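Local coordinates for DNAation factor-related protein 4 (Drosophila melanogaster, PDB 5XPC) that probably cleaves DNA during apoptosis as a DNA fragmentation factor nuclease, its CIDE domain, the part present here, building the higher-order assemblies this fragmentation depends on, at residues B[10-15]-B[31-36]; B[17-22]-B[71-76]; B[45-50]-B[54-59]. All blocks are in the same frame, centred on the assembly; numbering follows the deposited sequence.

Contact 1: residues B[10-15]-B[31-36]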
ATOM      1  N   ARG B  10      12.018 -20.355  -7.374  1.00 25.58           N
ATOM      2  CA  ARG B  10      11.359 -19.260  -8.068  1.00 28.53           C
ATOM      3  C   ARG B  10      12.364 -18.576  -8.983  1.00 28.02           C
ATOM      4  O   ARG B  10      13.572 -18.625  -8.752  1.00 27.65           O
ATOM      5  CB  ARG B  10      10.761 -18.243  -7.093  1.00 27.89           C
ATOM      6  CG  ARG B  10       9.819 -18.867  -6.074  1.00 32.31           C
ATOM      7  CD  ARG B  10       9.496 -17.861  -4.995  1.00 36.17           C
ATOM      8  NE  ARG B  10       8.427 -16.969  -5.418  1.00 37.67           N
ATOM      9  CZ  ARG B  10       8.341 -15.686  -5.084  1.00 36.39           C
ATOM     10  NH1 ARG B  10       9.278 -15.117  -4.332  1.00 31.03           N
ATOM     11  NH2 ARG B  10       7.312 -14.970  -5.508  1.00 38.15           N
ATOM     12  N   GLY B  11      11.847 -17.942 -10.033  1.00 26.94           N
ATOM     13  CA  GLY B  11      12.685 -17.199 -10.958  1.00 27.01           C
ATOM     14  C   GLY B  11      12.815 -15.742 -10.542  1.00 28.20           C
ATOM     15  O   GLY B  11      11.835 -15.100 -10.167  1.00 28.21           O
ATOM     16  N   TYR B  12      14.045 -15.227 -10.627  1.00 23.40           N
ATOM     17  CA  TYR B  12      14.357 -13.835 -10.302  1.00 21.10           C
ATOM     18  C   TYR B  12      15.283 -13.264 -11.370  1.00 23.52           C
ATOM     19  O   TYR B  12      15.924 -14.004 -12.121  1.00 28.31           O
ATOM     20  CB  TYR B  12      15.027 -13.704  -8.918  1.00 23.20           C
ATOM     21  CG  TYR B  12      14.234 -14.288  -7.754  1.00 29.69           C
ATOM     22  CD1 TYR B  12      14.572 -15.520  -7.200  1.00 27.29           C
ATOM     23  CD2 TYR B  12      13.154 -13.600  -7.203  1.00 27.90           C
ATOM     24  CE1 TYR B  12      13.850 -16.054  -6.125  1.00 24.89           C
ATOM     25  CE2 TYR B  12      12.433 -14.124  -6.127  1.00 25.83           C
ATOM     26  CZ  TYR B  12      12.783 -15.347  -5.595  1.00 28.63           C
ATOM     27  OH  TYR B  12      12.060 -15.862  -4.525  1.00 29.61           O
ATOM     28  N   LYS B  13      15.374 -11.933 -11.427  1.00 19.33           N
ATOM     29  CA  LYS B  13      16.268 -11.259 -12.362  1.00 19.45           C
ATOM     30  C   LYS B  13      17.281 -10.431 -11.584  1.00 21.52           C
ATOM     31  O   LYS B  13      16.914  -9.727 -10.635  1.00 22.91           O
ATOM     32  CB  LYS B  13      15.491 -10.373 -13.339  1.00 23.56           C
ATOM     33  CG  LYS B  13      14.563 -11.183 -14.247  1.00 27.00           C
ATOM     34  CD  LYS B  13      13.677 -10.292 -15.103  1.00 26.55           C
ATOM     35  CE  LYS B  13      12.695 -11.122 -15.918  1.00 27.41           C
ATOM     36  NZ  LYS B  13      11.930 -10.242 -16.844  1.00 31.20           N
ATOM     37  N   VAL B  14      18.548 -10.528 -11.987  1.00 21.67           N
ATOM     38  CA  VAL B  14      19.663  -9.880 -11.299  1.00 21.12           C
ATOM     39  C   VAL B  14      20.554  -9.201 -12.327  1.00 19.12           C
ATOM     40  O   VAL B  14      20.920  -9.806 -13.345  1.00 23.58           O
ATOM     41  CB  VAL B  14      20.487 -10.884 -10.468  1.00 24.35           C
ATOM     42  CG1 VAL B  14      21.696 -10.188  -9.800  1.00 21.11           C
ATOM     43  CG2 VAL B  14      19.607 -11.558  -9.419  1.00 24.30           C
ATOM     44  N   THR B  15      20.914  -7.951 -12.056  1.00 22.93           N
ATOM     45  CA  THR B  15      21.906  -7.255 -12.853  1.00 23.69           C
ATOM     46  C   THR B  15      22.778  -6.451 -11.898  1.00 25.38           C
ATOM     47  O   THR B  15      22.548  -6.428 -10.683  1.00 23.40           O
ATOM     48  CB  THR B  15      21.218  -6.386 -13.929  1.00 23.51           C
ATOM     49  OG1 THR B  15      22.189  -5.860 -14.842  1.00 28.55           O
ATOM     50  CG2 THR B  15      20.397  -5.252 -13.284  1.00 22.11           C
ATOM     51  N   GLU B  31      20.011 -16.971   0.361  1.00 27.86           N
ATOM     52  CA  GLU B  31      21.383 -17.476   0.357  1.00 34.58           C
ATOM     53  C   GLU B  31      21.766 -18.028  -1.012  1.00 30.25           C
ATOM     54  O   GLU B  31      22.837 -17.709  -1.551  1.00 27.45           O
ATOM     55  CB  GLU B  31      21.543 -18.549   1.433  1.00 41.57           C
ATOM     56  CG  GLU B  31      22.873 -19.273   1.384  1.00 61.87           C
ATOM     57  CD  GLU B  31      23.045 -20.255   2.527  1.00 78.85           C
ATOM     58  OE1 GLU B  31      22.022 -20.718   3.079  1.00 82.87           O
ATOM     59  OE2 GLU B  31      24.206 -20.558   2.879  1.00 84.95           O
ATOM     60  N   MET B  32      20.896 -18.857  -1.593  1.00 27.80           N
ATOM     61  CA  MET B  32      21.166 -19.412  -2.918  1.00 25.57           C
ATOM     62  C   MET B  32      21.195 -18.323  -3.990  1.00 26.83           C
ATOM     63  O   MET B  32      22.045 -18.352  -4.892  1.00 28.55           O
ATOM     64  CB  MET B  32      20.120 -20.472  -3.270  1.00 24.22           C
ATOM     65  CG  MET B  32      20.254 -20.988  -4.708  1.00 28.51           C
ATOM     66  SD  MET B  32      19.076 -22.272  -5.185  1.00 31.83           S
ATOM     67  CE  MET B  32      19.554 -23.626  -4.107  1.00 35.31           C
ATOM     68  N   LEU B  33      20.264 -17.365  -3.928  1.00 25.39           N
ATOM     69  CA  LEU B  33      20.213 -16.342  -4.968  1.00 26.02           C
ATOM     70  C   LEU B  33      21.470 -15.492  -4.950  1.00 25.73           C
ATOM     71  O   LEU B  33      22.022 -15.161  -6.008  1.00 26.16           O
ATOM     72  CB  LEU B  33      18.977 -15.458  -4.802  1.00 24.64           C
ATOM     73  CG  LEU B  33      18.758 -14.384  -5.874  1.00 24.18           C
ATOM     74  CD1 LEU B  33      18.862 -14.983  -7.288  1.00 23.00           C
ATOM     75  CD2 LEU B  33      17.383 -13.717  -5.691  1.00 25.01           C
ATOM     76  N   ILE B  34      21.953 -15.147  -3.752  1.00 24.26           N
ATOM     77  CA  ILE B  34      23.174 -14.358  -3.648  1.00 25.07           C
ATOM     78  C   ILE B  34      24.376 -15.159  -4.143  1.00 25.21           C
ATOM     79  O   ILE B  34      25.248 -14.622  -4.836  1.00 26.64           O
ATOM     80  CB  ILE B  34      23.363 -13.868  -2.202  1.00 28.06           C
ATOM     81  CG1 ILE B  34      22.314 -12.801  -1.881  1.00 30.02           C
ATOM     82  CG2 ILE B  34      24.788 -13.340  -1.991  1.00 26.39           C
ATOM     83  CD1 ILE B  34      22.426 -12.228  -0.508  1.00 33.62           C
ATOM     84  N   ALA B  35      24.444 -16.446  -3.805  1.00 24.85           N
ATOM     85  CA  ALA B  35      25.575 -17.256  -4.250  1.00 29.17           C
ATOM     86  C   ALA B  35      25.610 -17.368  -5.771  1.00 30.61           C
ATOM     87  O   ALA B  35      26.676 -17.245  -6.390  1.00 29.12           O
ATOM     88  CB  ALA B  35      25.517 -18.640  -3.605  1.00 26.68           C
ATOM     89  N   LYS B  36      24.449 -17.585  -6.394  1.00 26.63           N
ATOM     90  CA  LYS B  36      24.401 -17.683  -7.849  1.00 31.59           C
ATOM     91  C   LYS B  36      24.694 -16.338  -8.505  1.00 27.09           C
ATOM     92  O   LYS B  36      25.326 -16.284  -9.566  1.00 27.74           O
ATOM     93  CB  LYS B  36      23.041 -18.221  -8.287  1.00 28.89           C
ATOM     94  CG  LYS B  36      22.788 -19.667  -7.879  1.00 26.41           C
ATOM     95  CD  LYS B  36      21.501 -20.206  -8.532  1.00 25.31           C
ATOM     96  CE  LYS B  36      21.395 -21.712  -8.367  1.00 30.55           C
ATOM     97  NZ  LYS B  36      20.163 -22.282  -9.009  1.00 32.40           N
TER
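Y12 and V14 of strand 10-15 meet L33 of helix 30-40 in a small, buried, apolar strand-to-helix contact, part of the hydrophobic core of a ubiquitin-like (beta-grasp) domain. L33 does all the work from the helix side. Its CG lies anti to the backbone N (chi1 -177°), which sends the isobutyl group off the helix toward the sheet, and its two methyls then go to different partners. CD2 goes to the tyrosine: it sits 3.7 Å from Y12 CD1 and 3.8 Å from Y12 CG, so it touches the root of the ring and leaves the hydroxyl end well away. It comes to the ring obliquely. CD1 takes the other side of the fork and reaches V14 CG2 at 4.1 Å, a looser touch, with the valine and leucine running antiparallel past one another. The polar end of Y12 is dealt with along its own strand, where R10 NH1 donates to Y12 OH over 2.9 Å. That bond is rather bent, 136° at the hydrogen, and the oxygen is tilted from the guanidinium plane. The other terminal nitrogen, R10 NH2, bonds to L66 O, so both terminal nitrogens of R10 have an acceptor. K13, between the two contact residues, points away from the helix, and its NZ forms a salt bridge with D53 of a second subunit. Strand 10-15 is an inner strand, with 22-27 antiparallel on one flank and 71-75 parallel on the other. Helix 30-40 packs across this sheet, where L33 also touches I25 of strand 22-27 and L48 of strand 47-50, while V14 packs on V74 of strand 71-75.

Contact 2: residues B[17-22]-B[71-76]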
ATOM      1  N   ASN B  17      24.892  -2.634 -11.024  1.00 31.34           N
ATOM      2  CA  ASN B  17      24.422  -1.256 -10.954  1.00 37.68           C
ATOM      3  C   ASN B  17      24.494  -0.563 -12.311  1.00 42.82           C
ATOM      4  O   ASN B  17      23.721   0.366 -12.576  1.00 40.12           O
ATOM      5  CB  ASN B  17      25.217  -0.485  -9.904  1.00 38.79           C
ATOM      6  CG  ASN B  17      24.472   0.733  -9.404  1.00 44.74           C
ATOM      7  OD1 ASN B  17      23.242   0.718  -9.282  1.00 36.61           O
ATOM      8  ND2 ASN B  17      25.208   1.797  -9.111  1.00 51.21           N
ATOM      9  N   GLU B  18      25.381  -1.020 -13.191  1.00 45.75           N
ATOM     10  CA  GLU B  18      25.510  -0.441 -14.522  1.00 49.74           C
ATOM     11  C   GLU B  18      24.687  -1.169 -15.578  1.00 49.37           C
ATOM     12  O   GLU B  18      24.712  -0.763 -16.747  1.00 52.25           O
ATOM     13  CB  GLU B  18      26.982  -0.412 -14.934  1.00 59.09           C
ATOM     14  CG  GLU B  18      27.801   0.586 -14.150  1.00 69.90           C
ATOM     15  CD  GLU B  18      27.228   1.984 -14.249  1.00 79.90           C
ATOM     16  OE1 GLU B  18      26.881   2.404 -15.373  1.00 81.12           O
ATOM     17  OE2 GLU B  18      27.100   2.656 -13.204  1.00 86.67           O
ATOM     18  N   ARG B  19      23.960  -2.224 -15.198  1.00 39.23           N
ATOM     19  CA  ARG B  19      23.121  -2.982 -16.127  1.00 40.26           C
ATOM     20  C   ARG B  19      23.945  -3.538 -17.290  1.00 41.48           C
ATOM     21  O   ARG B  19      23.492  -3.566 -18.436  1.00 48.01           O
ATOM     22  CB  ARG B  19      21.953  -2.132 -16.641  1.00 38.85           C
ATOM     23  CG  ARG B  19      20.757  -2.029 -15.695  1.00 41.22           C
ATOM     24  CD  ARG B  19      21.031  -1.118 -14.492  1.00 37.26           C
ATOM     25  NE  ARG B  19      19.798  -0.796 -13.765  1.00 38.34           N
ATOM     26  CZ  ARG B  19      19.751  -0.125 -12.616  1.00 41.64           C
ATOM     27  NH1 ARG B  19      20.872   0.296 -12.039  1.00 34.79           N
ATOM     28  NH2 ARG B  19      18.583   0.117 -12.034  1.00 37.08           N
ATOM     29  N   THR B  20      25.164  -3.990 -16.990  1.00 37.73           N
ATOM     30  CA  THR B  20      26.085  -4.439 -18.035  1.00 40.53           C
ATOM     31  C   THR B  20      25.764  -5.851 -18.499  1.00 39.94           C
ATOM     32  O   THR B  20      25.882  -6.157 -19.691  1.00 42.89           O
ATOM     33  CB  THR B  20      27.530  -4.405 -17.539  1.00 46.08           C
ATOM     34  OG1 THR B  20      27.692  -5.360 -16.479  1.00 43.29           O
ATOM     35  CG2 THR B  20      27.925  -3.007 -17.062  1.00 50.93           C
ATOM     36  N   ARG B  21      25.407  -6.727 -17.564  1.00 31.94           N
ATOM     37  CA  ARG B  21      25.007  -8.097 -17.846  1.00 32.71           C
ATOM     38  C   ARG B  21      23.762  -8.400 -17.030  1.00 31.23           C
ATOM     39  O   ARG B  21      23.608  -7.905 -15.906  1.00 28.86           O
ATOM     40  CB  ARG B  21      26.133  -9.095 -17.524  1.00 32.02           C
ATOM     41  CG  ARG B  21      27.283  -9.052 -18.532  1.00 39.50           C
ATOM     42  CD  ARG B  21      28.480  -9.895 -18.105  1.00 43.76           C
ATOM     43  NE  ARG B  21      29.119  -9.400 -16.887  1.00 48.32           N
ATOM     44  CZ  ARG B  21      29.243 -10.104 -15.766  1.00 47.73           C
ATOM     45  NH1 ARG B  21      28.773 -11.347 -15.706  1.00 34.87           N
ATOM     46  NH2 ARG B  21      29.849  -9.574 -14.706  1.00 47.36           N
ATOM     47  N   LYS B  22      22.866  -9.197 -17.606  1.00 30.71           N
ATOM     48  CA  LYS B  22      21.533  -9.418 -17.054  1.00 29.09           C
ATOM     49  C   LYS B  22      21.255 -10.910 -17.027  1.00 26.34           C
ATOM     50  O   LYS B  22      21.360 -11.577 -18.059  1.00 24.17           O
ATOM     51  CB  LYS B  22      20.474  -8.692 -17.895  1.00 28.40           C
ATOM     52  CG  LYS B  22      20.786  -7.225 -18.119  1.00 32.65           C
ATOM     53  CD  LYS B  22      19.734  -6.533 -18.965  1.00 39.42           C
ATOM     54  CE  LYS B  22      20.188  -5.122 -19.316  1.00 48.97           C
ATOM     55  NZ  LYS B  22      19.054  -4.225 -19.669  1.00 58.87           N
ATOM     56  N   LEU B  71      13.220  -7.729 -10.207  1.00 23.66           N
ATOM     57  CA  LEU B  71      14.568  -7.364 -10.635  1.00 23.37           C
ATOM     58  C   LEU B  71      15.379  -6.812  -9.466  1.00 26.36           C
ATOM     59  O   LEU B  71      14.943  -5.872  -8.789  1.00 28.04           O
ATOM     60  CB  LEU B  71      14.520  -6.320 -11.754  1.00 25.66           C
ATOM     61  CG  LEU B  71      15.887  -5.735 -12.140  1.00 29.02           C
ATOM     62  CD1 LEU B  71      16.834  -6.828 -12.651  1.00 27.72           C
ATOM     63  CD2 LEU B  71      15.740  -4.623 -13.186  1.00 30.21           C
ATOM     64  N   PHE B  72      16.575  -7.374  -9.262  1.00 23.00           N
ATOM     65  CA  PHE B  72      17.501  -6.960  -8.216  1.00 23.82           C
ATOM     66  C   PHE B  72      18.789  -6.420  -8.822  1.00 25.97           C
ATOM     67  O   PHE B  72      19.234  -6.878  -9.880  1.00 24.20           O
ATOM     68  CB  PHE B  72      17.851  -8.129  -7.272  1.00 25.49           C
ATOM     69  CG  PHE B  72      16.649  -8.784  -6.648  1.00 26.42           C
ATOM     70  CD1 PHE B  72      15.975  -8.168  -5.611  1.00 28.44           C
ATOM     71  CD2 PHE B  72      16.202 -10.019  -7.097  1.00 25.25           C
ATOM     72  CE1 PHE B  72      14.846  -8.765  -5.037  1.00 29.00           C
ATOM     73  CE2 PHE B  72      15.083 -10.619  -6.529  1.00 29.44           C
ATOM     74  CZ  PHE B  72      14.411  -9.989  -5.496  1.00 25.66           C
ATOM     75  N   ILE B  73      19.379  -5.436  -8.138  1.00 24.01           N
ATOM     76  CA  ILE B  73      20.767  -5.037  -8.341  1.00 25.78           C
ATOM     77  C   ILE B  73      21.614  -5.755  -7.301  1.00 30.22           C
ATOM     78  O   ILE B  73      21.325  -5.675  -6.096  1.00 26.20           O
ATOM     79  CB  ILE B  73      20.945  -3.515  -8.202  1.00 27.92           C
ATOM     80  CG1 ILE B  73      19.919  -2.766  -9.057  1.00 32.49           C
ATOM     81  CG2 ILE B  73      22.399  -3.115  -8.523  1.00 29.51           C
ATOM     82  CD1 ILE B  73      20.049  -3.046 -10.523  1.00 30.97           C
ATOM     83  N   VAL B  74      22.662  -6.448  -7.740  1.00 26.79           N
ATOM     84  CA  VAL B  74      23.632  -7.016  -6.809  1.00 26.84           C
ATOM     85  C   VAL B  74      24.795  -6.041  -6.683  1.00 28.81           C
ATOM     86  O   VAL B  74      25.293  -5.515  -7.689  1.00 27.77           O
ATOM     87  CB  VAL B  74      24.104  -8.416  -7.242  1.00 26.71           C
ATOM     88  CG1 VAL B  74      24.783  -8.390  -8.614  1.00 28.87           C
ATOM     89  CG2 VAL B  74      25.029  -9.018  -6.166  1.00 25.13           C
ATOM     90  N   SER B  75      25.209  -5.776  -5.448  1.00 27.63           N
ATOM     91  CA  SER B  75      26.231  -4.770  -5.186  1.00 32.60           C
ATOM     92  C   SER B  75      26.872  -5.066  -3.840  1.00 26.42           C
ATOM     93  O   SER B  75      26.425  -5.941  -3.097  1.00 27.72           O
ATOM     94  CB  SER B  75      25.628  -3.365  -5.201  1.00 33.50           C
ATOM     95  OG  SER B  75      26.621  -2.380  -5.024  1.00 31.71           O
ATOM     96  N   GLY B  76      27.919  -4.308  -3.523  1.00 29.18           N
ATOM     97  CA  GLY B  76      28.533  -4.385  -2.223  1.00 34.16           C
ATOM     98  C   GLY B  76      27.628  -3.893  -1.111  1.00 44.75           C
ATOM     99  O   GLY B  76      26.420  -3.710  -1.282  1.00 50.07           O
TER
HETATM  100  O   HOH W   1      26.913  -3.503  -8.982  1.00 31.83           O
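The turn of a beta hairpin, the loop joining strands 10-15 and 22-27, folds back here so that N17 and R19 close over I73 of strand 71-75. The isoleucine offers a different methyl to each. CG2 comes to the start of the loop, 3.6 Å from N17 N and 4.0 Å from N17 OD1. CD1 sits over the centre of one face of the R19 guanidinium, 3.6 Å from R19 CZ, with the two side chains crossing at about a right angle. This is the side of the beta-grasp sheet turned away from helix 30-40, for V74, next along the strand, points away from the loop and packs on V14 and L48. The R19 chain bends at chi2 (74°), bringing its end back onto its own loop, where R19 NH1 donates to N17 O over 2.9 Å. The acceptor lies in the guanidinium plane, though the nitrogen stands above the carbonyl plane. R19 NH2 goes to T82 O and a salt bridge with D84, and the cation also meets F87 of helix 84-92; N17 OD1 accepts from T82 N. Between the backbones one water accepts from N17 N at 3.0 Å and donates to V74 O.

Contact 3: residues B[45-50]-B[54-59]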
ATOM      1  N   GLU B  45      31.440  -8.695  -0.908  1.00 27.49           N
ATOM      2  CA  GLU B  45      30.355  -8.820   0.068  1.00 31.35           C
ATOM      3  C   GLU B  45      29.040  -8.514  -0.643  1.00 30.55           C
ATOM      4  O   GLU B  45      28.455  -7.435  -0.474  1.00 31.76           O
ATOM      5  CB  GLU B  45      30.591  -7.904   1.277  1.00 37.68           C
ATOM      6  CG  GLU B  45      29.391  -7.813   2.208  1.00 48.33           C
ATOM      7  CD  GLU B  45      29.650  -7.047   3.491  1.00 59.40           C
ATOM      8  OE1 GLU B  45      30.810  -6.628   3.744  1.00 50.21           O
ATOM      9  OE2 GLU B  45      28.656  -6.830   4.223  1.00 66.22           O
ATOM     10  N   PRO B  46      28.543  -9.441  -1.461  1.00 27.02           N
ATOM     11  CA  PRO B  46      27.363  -9.132  -2.276  1.00 25.60           C
ATOM     12  C   PRO B  46      26.090  -9.059  -1.443  1.00 30.27           C
ATOM     13  O   PRO B  46      25.875  -9.859  -0.530  1.00 26.11           O
ATOM     14  CB  PRO B  46      27.305 -10.295  -3.278  1.00 27.31           C
ATOM     15  CG  PRO B  46      28.009 -11.414  -2.581  1.00 26.83           C
ATOM     16  CD  PRO B  46      29.125 -10.748  -1.807  1.00 29.92           C
ATOM     17  N   HIS B  47      25.249  -8.079  -1.775  1.00 25.40           N
ATOM     18  CA  HIS B  47      23.893  -7.971  -1.262  1.00 23.18           C
ATOM     19  C   HIS B  47      22.977  -7.659  -2.431  1.00 25.86           C
ATOM     20  O   HIS B  47      23.423  -7.148  -3.461  1.00 24.43           O
ATOM     21  CB  HIS B  47      23.763  -6.864  -0.210  1.00 25.81           C
ATOM     22  CG  HIS B  47      24.477  -7.171   1.065  1.00 30.18           C
ATOM     23  ND1 HIS B  47      25.778  -6.781   1.299  1.00 35.14           N
ATOM     24  CD2 HIS B  47      24.076  -7.826   2.177  1.00 36.93           C
ATOM     25  CE1 HIS B  47      26.149  -7.180   2.501  1.00 32.06           C
ATOM     26  NE2 HIS B  47      25.136  -7.818   3.055  1.00 40.26           N
ATOM     27  N   LEU B  48      21.691  -7.948  -2.253  1.00 23.60           N
ATOM     28  CA  LEU B  48      20.682  -7.700  -3.273  1.00 23.06           C
ATOM     29  C   LEU B  48      19.827  -6.501  -2.883  1.00 26.63           C
ATOM     30  O   LEU B  48      19.439  -6.350  -1.718  1.00 26.68           O
ATOM     31  CB  LEU B  48      19.788  -8.927  -3.475  1.00 29.68           C
ATOM     32  CG  LEU B  48      20.470 -10.180  -4.022  1.00 31.43           C
ATOM     33  CD1 LEU B  48      19.458 -11.311  -4.064  1.00 31.54           C
ATOM     34  CD2 LEU B  48      21.061  -9.928  -5.396  1.00 32.07           C
ATOM     35  N   TYR B  49      19.543  -5.650  -3.860  1.00 24.62           N
ATOM     36  CA  TYR B  49      18.743  -4.451  -3.669  1.00 26.26           C
ATOM     37  C   TYR B  49      17.686  -4.400  -4.757  1.00 27.05           C
ATOM     38  O   TYR B  49      17.960  -4.767  -5.900  1.00 25.38           O
ATOM     39  CB  TYR B  49      19.596  -3.192  -3.754  1.00 26.97           C
ATOM     40  CG  TYR B  49      20.772  -3.171  -2.800  1.00 27.06           C
ATOM     41  CD1 TYR B  49      21.941  -3.856  -3.098  1.00 24.87           C
ATOM     42  CD2 TYR B  49      20.708  -2.458  -1.605  1.00 24.70           C
ATOM     43  CE1 TYR B  49      23.044  -3.828  -2.212  1.00 28.25           C
ATOM     44  CE2 TYR B  49      21.795  -2.420  -0.721  1.00 26.83           C
ATOM     45  CZ  TYR B  49      22.953  -3.111  -1.028  1.00 25.85           C
ATOM     46  OH  TYR B  49      24.040  -3.080  -0.157  1.00 28.91           O
ATOM     47  N   LEU B  50      16.499  -3.912  -4.414  1.00 23.35           N
ATOM     48  CA  LEU B  50      15.461  -3.728  -5.424  1.00 23.38           C
ATOM     49  C   LEU B  50      15.904  -2.686  -6.445  1.00 24.68           C
ATOM     50  O   LEU B  50      16.316  -1.585  -6.078  1.00 24.44           O
ATOM     51  CB  LEU B  50      14.158  -3.282  -4.761  1.00 25.46           C
ATOM     52  CG  LEU B  50      13.464  -4.288  -3.846  1.00 28.95           C
ATOM     53  CD1 LEU B  50      12.202  -3.655  -3.279  1.00 31.28           C
ATOM     54  CD2 LEU B  50      13.116  -5.546  -4.635  1.00 31.19           C
ATOM     55  N   GLY B  54      15.873   0.702  -4.616  1.00 27.63           N
ATOM     56  CA  GLY B  54      17.147   0.587  -3.934  1.00 28.48           C
ATOM     57  C   GLY B  54      17.089   0.002  -2.539  1.00 28.80           C
ATOM     58  O   GLY B  54      18.114  -0.018  -1.853  1.00 26.76           O
ATOM     59  N   PHE B  55      15.931  -0.466  -2.094  1.00 26.52           N
ATOM     60  CA  PHE B  55      15.835  -1.046  -0.762  1.00 30.18           C
ATOM     61  C   PHE B  55      16.544  -2.395  -0.730  1.00 28.61           C
ATOM     62  O   PHE B  55      16.437  -3.191  -1.666  1.00 27.50           O
ATOM     63  CB  PHE B  55      14.361  -1.183  -0.350  1.00 25.95           C
ATOM     64  CG  PHE B  55      13.789   0.076   0.243  1.00 25.17           C
ATOM     65  CD1 PHE B  55      13.337   0.101   1.554  1.00 23.12           C
ATOM     66  CD2 PHE B  55      13.753   1.251  -0.500  1.00 26.12           C
ATOM     67  CE1 PHE B  55      12.846   1.272   2.112  1.00 27.11           C
ATOM     68  CE2 PHE B  55      13.253   2.421   0.044  1.00 32.74           C
ATOM     69  CZ  PHE B  55      12.798   2.435   1.354  1.00 30.04           C
ATOM     70  N   GLU B  56      17.290  -2.645   0.344  1.00 26.77           N
ATOM     71  CA  GLU B  56      18.068  -3.872   0.437  1.00 25.31           C
ATOM     72  C   GLU B  56      17.185  -5.035   0.873  1.00 27.55           C
ATOM     73  O   GLU B  56      16.412  -4.916   1.830  1.00 27.51           O
ATOM     74  CB  GLU B  56      19.221  -3.717   1.428  1.00 29.51           C
ATOM     75  CG  GLU B  56      19.966  -5.033   1.615  1.00 27.14           C
ATOM     76  CD  GLU B  56      21.262  -4.889   2.364  1.00 50.62           C
ATOM     77  OE1 GLU B  56      21.722  -3.741   2.557  1.00 55.81           O
ATOM     78  OE2 GLU B  56      21.812  -5.932   2.785  1.00 52.35           O
ATOM     79  N   VAL B  57      17.313  -6.164   0.180  1.00 24.68           N
ATOM     80  CA  VAL B  57      16.634  -7.396   0.569  1.00 26.64           C
ATOM     81  C   VAL B  57      17.306  -7.928   1.829  1.00 31.80           C
ATOM     82  O   VAL B  57      18.378  -8.538   1.754  1.00 30.31           O
ATOM     83  CB  VAL B  57      16.687  -8.433  -0.565  1.00 25.87           C
ATOM     84  CG1 VAL B  57      15.960  -9.703  -0.168  1.00 26.27           C
ATOM     85  CG2 VAL B  57      16.127  -7.839  -1.850  1.00 26.17           C
ATOM     86  N   SER B  58      16.698  -7.707   2.999  1.00 28.11           N
ATOM     87  CA  SER B  58      17.442  -7.963   4.233  1.00 27.14           C
ATOM     88  C   SER B  58      17.371  -9.413   4.708  1.00 29.60           C
ATOM     89  O   SER B  58      18.251  -9.834   5.467  1.00 29.97           O
ATOM     90  CB  SER B  58      16.970  -7.037   5.361  1.00 28.12           C
ATOM     91  OG  SER B  58      15.696  -7.429   5.851  1.00 33.39           O
ATOM     92  N   ASP B  59      16.370 -10.191   4.300  1.00 30.16           N
ATOM     93  CA  ASP B  59      16.271 -11.557   4.803  1.00 28.04           C
ATOM     94  C   ASP B  59      15.460 -12.399   3.827  1.00 26.45           C
ATOM     95  O   ASP B  59      14.823 -11.883   2.906  1.00 25.75           O
ATOM     96  CB  ASP B  59      15.679 -11.617   6.237  1.00 29.97           C
ATOM     97  CG  ASP B  59      14.298 -10.941   6.382  1.00 35.23           C
ATOM     98  OD1 ASP B  59      13.514 -10.884   5.411  1.00 34.20           O
ATOM     99  OD2 ASP B  59      13.978 -10.494   7.512  1.00 36.26           O
TER
HETATM  100  O   HOH W   2      20.655  -9.045   0.179  1.00 26.63           O
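E56 turns one carboxylate oxygen to the ring of H47 and the other to that of Y49. Its CG is anti to the backbone N (chi1 175°) and the chain runs on extended, carrying the acid alongside strand 47-50. OE2 comes within 3.0 Å of H47 CD2, a carbon, with the imidazole and carboxylate planes 56° apart. OE1 turns to the tyrosine and lies 3.5 Å from Y49 CE2, the planes 58° apart, while the glutamate's CB packs at 3.6 Å from Y49 CD2. At the edge of the same ring, near its plane, G54 O stands 3.6 Å from Y49 CD2. The phenol end has its partners outside the hairpin, in G76 O and A79 N. With an alanine at Y49 the ring is gone, which would probably leave these two without their mate and open a gap beside E56. Beneath the side chains Y49 and E56 form a single non-hydrogen-bonded antiparallel bridge, framed by V57 N to L48 O (2.9 Å) and L50 N to F55 O (2.8 Å). G54 N to L50 O, also 2.8 Å, closes the turn. At the L48–V57 pair the second backbone bond is not direct: a water accepts from L48 N and donates to V57 O. L48 and V57 touch loosely toward the core. E56 and V57 also pair in a parallel ladder with a strand of a third subunit, continuing the sheet across the interface. An acid this near the imidazole would probably polarise the H47 ring and favour its protonated form, although the two make no direct salt bridge.

Overall arrangement
The three contacts sit about 11 Å from one another, centre to centre, round one four-stranded sheet ordered 22-27, 10-15, 71-75, 47-50. Contacts 1 and 2 interleave along the chain and draw on neighbouring strands, 10-15 and 71-75 respectively, where T15 CG2 packs on I73 CD1. Contact 3 opens after contact 1 has closed and falls wholly between the two segments of contact 2; Y49 O accepts from I73 N to join strands 47-50 and 71-75. L33 meets L48, bringing contacts 1 and 3 together in the core. Contacts 1 and 2 touch the second subunit and contact 3 the third, so this compact ubiquitin-like domain has partners on two sides, consistent with chain-like CIDE assembly.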